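Side-chain contacts in phosphoserine aminotransferase SerC (PDB 3FFR), which probably catalyses the pyridoxal-phosphate-dependent transamination that interconverts phosphoserine and its keto acid during serine biosynthesis: residues Asp50-Leu55 and Val64-Ser69; Lys39-Val44 and Met247-Leu252. One frame throughout, in Å; residues are numbered along the deposited sequence.

Contact 1 (Asp50-Leu55 and Val64-Ser69); sequences DNLKTL and VLFLAS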
loop_
_atom_site.group_PDB
_atom_site.type_symbol
_atom_site.label_atom_id
_atom_site.label_comp_id
_atom_site.label_asym_id
_atom_site.label_seq_id
_atom_site.Cartn_x
_atom_site.Cartn_y
_atom_site.Cartn_z
ATOM N N ASP A 50 4.917 -18.382 4.957
ATOM C CA ASP A 50 5.713 -19.531 5.389
ATOM C C ASP A 50 7.206 -19.317 5.168
ATOM O O ASP A 50 8.027 -19.705 5.999
ATOM C CB ASP A 50 5.305 -20.820 4.640
ATOM C CG ASP A 50 3.995 -21.425 5.144
ATOM O OD1 ASP A 50 3.479 -20.953 6.177
ATOM O OD2 ASP A 50 3.479 -22.388 4.503
ATOM N N ASN A 51 7.565 -18.789 3.999
ATOM C CA ASN A 51 9.004 -18.623 3.671
ATOM C C ASN A 51 9.668 -17.659 4.639
ATOM O O ASN A 51 10.811 -17.837 5.006
ATOM C CB ASN A 51 9.254 -18.159 2.232
ATOM C CG ASN A 51 9.053 -19.269 1.202
ATOM O OD1 ASN A 51 8.801 -20.442 1.559
ATOM N ND2 ASN A 51 9.147 -18.901 -0.100
ATOM N N LEU A 52 8.933 -16.632 5.065
ATOM C CA LEU A 52 9.484 -15.685 6.039
ATOM C C LEU A 52 9.684 -16.395 7.380
ATOM O O LEU A 52 10.684 -16.170 8.070
ATOM C CB LEU A 52 8.609 -14.443 6.215
ATOM C CG LEU A 52 8.686 -13.420 5.083
ATOM C CD1 LEU A 52 7.526 -12.398 5.208
ATOM C CD2 LEU A 52 10.054 -12.695 5.092
ATOM N N LYS A 53 8.721 -17.228 7.744
ATOM C CA LYS A 53 8.824 -17.934 9.046
ATOM C C LYS A 53 10.033 -18.862 9.020
ATOM O O LYS A 53 10.740 -19.043 10.015
ATOM C CB LYS A 53 7.546 -18.696 9.369
ATOM C CG LYS A 53 6.372 -17.779 9.642
ATOM C CD LYS A 53 5.017 -18.491 9.744
ATOM C CE LYS A 53 3.907 -17.497 9.954
ATOM N NZ LYS A 53 2.546 -18.113 10.085
ATOM N N THR A 54 10.269 -19.451 7.862
ATOM C CA THR A 54 11.399 -20.392 7.741
ATOM C C THR A 54 12.731 -19.615 7.736
ATOM O O THR A 54 13.683 -19.893 8.503
ATOM C CB THR A 54 11.266 -21.242 6.466
ATOM O OG1 THR A 54 10.035 -21.971 6.503
ATOM C CG2 THR A 54 12.425 -22.224 6.348
ATOM N N LEU A 55 12.772 -18.595 6.900
ATOM C CA LEU A 55 14.021 -17.826 6.730
ATOM C C LEU A 55 14.468 -17.157 8.014
ATOM O O LEU A 55 15.668 -17.060 8.306
ATOM C CB LEU A 55 13.840 -16.756 5.665
ATOM C CG LEU A 55 15.075 -15.926 5.305
ATOM C CD1 LEU A 55 16.029 -16.804 4.535
ATOM C CD2 LEU A 55 14.651 -14.665 4.481
ATOM N N VAL A 64 2.870 -13.384 11.005
ATOM C CA VAL A 64 3.343 -12.480 9.981
ATOM C C VAL A 64 2.122 -11.776 9.421
ATOM O O VAL A 64 1.176 -12.448 9.012
ATOM C CB VAL A 64 4.028 -13.259 8.820
ATOM C CG1 VAL A 64 4.289 -12.343 7.607
ATOM C CG2 VAL A 64 5.321 -13.912 9.250
ATOM N N LEU A 65 2.151 -10.443 9.396
ATOM C CA LEU A 65 1.077 -9.624 8.829
ATOM C C LEU A 65 1.606 -8.699 7.740
ATOM O O LEU A 65 2.698 -8.145 7.839
ATOM C CB LEU A 65 0.349 -8.766 9.889
ATOM C CG LEU A 65 -0.231 -9.565 11.067
ATOM C CD1 LEU A 65 -0.869 -8.550 12.060
ATOM C CD2 LEU A 65 -1.261 -10.642 10.604
ATOM N N PHE A 66 0.805 -8.574 6.692
ATOM C CA PHE A 66 1.127 -7.694 5.580
ATOM C C PHE A 66 0.332 -6.380 5.578
ATOM O O PHE A 66 -0.901 -6.363 5.702
ATOM C CB PHE A 66 0.915 -8.378 4.238
ATOM C CG PHE A 66 1.753 -9.613 4.040
ATOM C CD1 PHE A 66 3.144 -9.564 4.079
ATOM C CD2 PHE A 66 1.153 -10.830 3.836
ATOM C CE1 PHE A 66 3.907 -10.710 3.890
ATOM C CE2 PHE A 66 1.917 -11.982 3.645
ATOM C CZ PHE A 66 3.283 -11.923 3.688
ATOM N N LEU A 67 1.094 -5.296 5.454
ATOM C CA LEU A 67 0.579 -3.916 5.401
ATOM C C LEU A 67 1.180 -3.175 4.198
ATOM O O LEU A 67 1.874 -3.772 3.362
ATOM C CB LEU A 67 0.784 -3.155 6.706
ATOM C CG LEU A 67 0.157 -3.815 7.950
ATOM C CD1 LEU A 67 0.996 -4.949 8.528
ATOM C CD2 LEU A 67 -0.155 -2.742 9.057
ATOM N N ALA A 68 0.948 -1.866 4.117
ATOM C CA ALA A 68 1.336 -1.127 2.887
ATOM C C ALA A 68 2.753 -0.606 2.915
ATOM O O ALA A 68 3.388 -0.418 1.885
ATOM C CB ALA A 68 0.365 0.058 2.658
ATOM N N SER A 69 3.225 -0.296 4.126
ATOM C CA SER A 69 4.544 0.337 4.312
ATOM C C SER A 69 5.002 0.196 5.750
ATOM O O SER A 69 4.208 -0.160 6.630
ATOM C CB SER A 69 4.432 1.864 3.994
ATOM O OG SER A 69 3.507 2.510 4.865
#

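Contact 2 (Lys39-Val44 and Met247-Leu252); sequences KKFEEV and MNIFLL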
loop_
_atom_site.group_PDB
_atom_site.type_symbol
_atom_site.label_atom_id
_atom_site.label_comp_id
_atom_site.label_asym_id
_atom_site.label_seq_id
_atom_site.Cartn_x
_atom_site.Cartn_y
_atom_site.Cartn_z
ATOM N N LYS A 39 -8.349 -19.298 -4.127
ATOM C CA LYS A 39 -7.423 -20.294 -3.607
ATOM C C LYS A 39 -6.014 -20.048 -4.115
ATOM O O LYS A 39 -5.018 -20.258 -3.409
ATOM C CB LYS A 39 -7.858 -21.724 -3.964
ATOM C CG LYS A 39 -6.829 -22.767 -3.511
ATOM N N LYS A 40 -5.919 -19.571 -5.346
ATOM C CA LYS A 40 -4.600 -19.296 -5.904
ATOM C C LYS A 40 -3.945 -18.189 -5.101
ATOM O O LYS A 40 -2.778 -18.291 -4.752
ATOM C CB LYS A 40 -4.662 -18.916 -7.369
ATOM C CG LYS A 40 -3.305 -18.464 -7.923
ATOM C CD LYS A 40 -2.222 -19.576 -7.986
ATOM C CE LYS A 40 -0.919 -19.046 -8.629
ATOM N NZ LYS A 40 0.176 -20.062 -8.710
ATOM N N PHE A 41 -4.691 -17.143 -4.753
ATOM C CA PHE A 41 -4.083 -16.068 -3.947
ATOM C C PHE A 41 -3.665 -16.580 -2.570
ATOM O O PHE A 41 -2.590 -16.232 -2.041
ATOM C CB PHE A 41 -4.978 -14.804 -3.788
ATOM C CG PHE A 41 -4.342 -13.790 -2.899
ATOM C CD1 PHE A 41 -3.390 -12.944 -3.394
ATOM C CD2 PHE A 41 -4.591 -13.797 -1.539
ATOM C CE1 PHE A 41 -2.709 -12.051 -2.546
ATOM C CE2 PHE A 41 -3.954 -12.899 -0.692
ATOM C CZ PHE A 41 -3.013 -12.030 -1.203
ATOM N N GLU A 42 -4.517 -17.406 -1.980
ATOM C CA GLU A 42 -4.213 -17.983 -0.667
ATOM C C GLU A 42 -2.882 -18.739 -0.707
ATOM O O GLU A 42 -2.097 -18.713 0.238
ATOM C CB GLU A 42 -5.345 -18.871 -0.161
ATOM C CG GLU A 42 -6.537 -18.072 0.205
ATOM C CD GLU A 42 -7.671 -18.947 0.707
ATOM O OE1 GLU A 42 -7.459 -20.153 0.846
ATOM O OE2 GLU A 42 -8.752 -18.428 0.972
ATOM N N GLU A 43 -2.627 -19.405 -1.836
ATOM C CA GLU A 43 -1.367 -20.144 -2.015
ATOM C C GLU A 43 -0.156 -19.195 -2.093
ATOM O O GLU A 43 0.917 -19.452 -1.528
ATOM C CB GLU A 43 -1.434 -21.000 -3.292
ATOM C CG GLU A 43 -2.376 -22.173 -3.186
ATOM C CD GLU A 43 -2.561 -22.937 -4.522
ATOM O OE1 GLU A 43 -1.795 -22.675 -5.488
ATOM O OE2 GLU A 43 -3.490 -23.777 -4.594
ATOM N N VAL A 44 -0.359 -18.085 -2.794
ATOM C CA VAL A 44 0.688 -17.059 -2.964
ATOM C C VAL A 44 1.015 -16.449 -1.599
ATOM O O VAL A 44 2.180 -16.339 -1.177
ATOM C CB VAL A 44 0.232 -15.973 -3.983
ATOM C CG1 VAL A 44 1.128 -14.701 -4.018
ATOM C CG2 VAL A 44 0.114 -16.608 -5.417
HETATM N N MSE A 247 1.147 -8.355 -6.151
HETATM C CA MSE A 247 2.370 -8.435 -6.960
HETATM C C MSE A 247 3.553 -8.591 -6.024
HETATM O O MSE A 247 4.428 -9.481 -6.197
HETATM C CB MSE A 247 2.570 -7.236 -7.904
HETATM C CG MSE A 247 1.392 -7.001 -8.847
HETATM SE SE MSE A 247 1.088 -8.488 -10.083
HETATM C CE MSE A 247 2.319 -8.090 -11.440
ATOM N N ASN A 248 3.609 -7.723 -5.005
ATOM C CA ASN A 248 4.715 -7.790 -4.054
ATOM C C ASN A 248 4.663 -9.007 -3.143
ATOM O O ASN A 248 5.695 -9.521 -2.739
ATOM C CB ASN A 248 4.928 -6.519 -3.226
ATOM C CG ASN A 248 5.925 -5.576 -3.853
ATOM O OD1 ASN A 248 6.511 -5.860 -4.906
ATOM N ND2 ASN A 248 6.130 -4.414 -3.197
ATOM N N ILE A 249 3.468 -9.442 -2.768
ATOM C CA ILE A 249 3.367 -10.669 -1.941
ATOM C C ILE A 249 3.920 -11.843 -2.767
ATOM O O ILE A 249 4.644 -12.710 -2.272
ATOM C CB ILE A 249 1.918 -10.913 -1.440
ATOM C CG1 ILE A 249 1.550 -9.794 -0.439
ATOM C CG2 ILE A 249 1.808 -12.288 -0.746
ATOM C CD1 ILE A 249 0.045 -9.765 -0.011
ATOM N N PHE A 250 3.598 -11.833 -4.058
ATOM C CA PHE A 250 4.094 -12.861 -4.984
ATOM C C PHE A 250 5.612 -12.801 -5.086
ATOM O O PHE A 250 6.336 -13.799 -4.914
ATOM C CB PHE A 250 3.499 -12.664 -6.381
ATOM C CG PHE A 250 3.973 -13.662 -7.396
ATOM C CD1 PHE A 250 3.375 -14.921 -7.475
ATOM C CD2 PHE A 250 4.962 -13.340 -8.301
ATOM C CE1 PHE A 250 3.777 -15.839 -8.425
ATOM C CE2 PHE A 250 5.372 -14.266 -9.251
ATOM C CZ PHE A 250 4.774 -15.514 -9.303
ATOM N N LEU A 251 6.108 -11.605 -5.358
ATOM C CA LEU A 251 7.546 -11.428 -5.532
ATOM C C LEU A 251 8.286 -11.764 -4.242
ATOM O O LEU A 251 9.376 -12.337 -4.269
ATOM C CB LEU A 251 7.892 -9.999 -5.975
ATOM C CG LEU A 251 7.452 -9.552 -7.367
ATOM C CD1 LEU A 251 7.796 -8.056 -7.502
ATOM C CD2 LEU A 251 8.116 -10.413 -8.495
ATOM N N LEU A 252 7.686 -11.410 -3.110
ATOM C CA LEU A 252 8.322 -11.692 -1.816
ATOM C C LEU A 252 8.488 -13.205 -1.570
ATOM O O LEU A 252 9.517 -13.683 -1.072
ATOM C CB LEU A 252 7.587 -11.024 -0.642
ATOM C CG LEU A 252 8.272 -11.099 0.731
ATOM C CD1 LEU A 252 9.687 -10.463 0.745
ATOM C CD2 LEU A 252 7.361 -10.463 1.811
HETATM O O HOH W 1 4.336 -15.524 -2.562
#

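Contact 1 (Asp50-Leu55 and Val64-Ser69)
Lys53 and Val64 meet where helix 50-55 passes strand 64-67: their CA atoms lie 7.8 Å apart, closer than any other pair across the two segments. The segment axes approach to 9.8 Å at an angle of 126°, nearer antiparallel than parallel. Traced outward from CB, the lysine side chain crosses the valine obliquely. Its CG stands anti to the carbonyl carbon (chi1 -68°), which brings Lys53 CG 4.0 Å from Val64 CG2. CD then steps back a little, and the fully extended chain returns Lys53 CE to 3.9 Å from Val64 CG2. The aliphatic stem thus spans one valine branch, while NZ passes beyond it and forms a salt bridge with Glu63, the residue just ahead of the strand segment. The lysine side chain also comes within about 4 Å of a bound polyethylene glycol (nearest atoms), probably from the crystallisation liquor.

Helix 39-55 leads by a short loop into strand 62-67, at the edge, within this chain, of the seven-stranded mixed sheet that marks the large domain of fold-type I aminotransferases. Leu65 pairs with Trp202 of the neighbouring strand 200-205 through backbone hydrogen bonds.

The second valine branch serves Leu52. The leucine points at the strand, and its CD1 comes 4.0 Å from Val64 CG1, the two side chains crossing at about a right angle. Leu52 CD1 also reaches Phe66 CE1 at 4.2 Å, approaching the ring obliquely. Val201 on the adjacent strand touches both Leu52 and Val64, and Tyr45 meets the Phe66 ring edge-to-face.

Contact 2 (Lys39-Val44 and Met247-Leu252)
Val44 and Phe250 bring the two helices closest, with CA atoms 5.8 Å apart, although the axes of segments 39-44 and 247-252 stay 10.2 Å from each other and run at 50°. Val44 CG1, anti to the backbone N (chi1 168°), presses against the main chain of the facing helix, 3.6 Å from Phe250 CA. Val44 CG1 also lies near the plane of the Phe250 ring, at its edge, 4.1 Å from Phe250 CD1. Ile249 offers two ends: CG2 packs 4.1 Å from Val44 CG1, while CD1 touches Phe41 CZ at 4.0 Å, again at a ring edge, the two side chains crossing roughly at a right angle. Pro244 touches Phe41; Ala26 and Ile31 pack on Phe250.

Beside these hydrocarbons one water donates to Val44 O (2.7 Å) and to Ile249 O (2.8 Å). The angle at the water between Val44 O and Ile249 O, 110°, is close to tetrahedral, so both of its protons are spent on the helices. The direct side-chain contacts are apolar and set by shape, and the two helices' polar link across the contact is a water-mediated bridge between carbonyl oxygens.

How the contacts relate
After strand 6-8 and helix 19-28 the chain enters helix 39-55, which serves both contacts: Lys39-Val44 in its first turns, Asp50-Leu55 at its end. Contact 1 closes a short loop, as the chain turns back within 8 residues to bring strand 62-67 against the helix at a steep angle. Contact 2 closes a far longer loop, with 202 residues between its segments, when helix 246-262 returns to the start of the same helix, so contact 1 is nested inside it. Their centres lie 11 Å apart, and they join directly: Leu252 CD2 sits 3.9 Å from Leu52 CD1, and Ile249 and Leu252 both pack on Phe66. Two helices and the sheet's edge strand are thereby tied together.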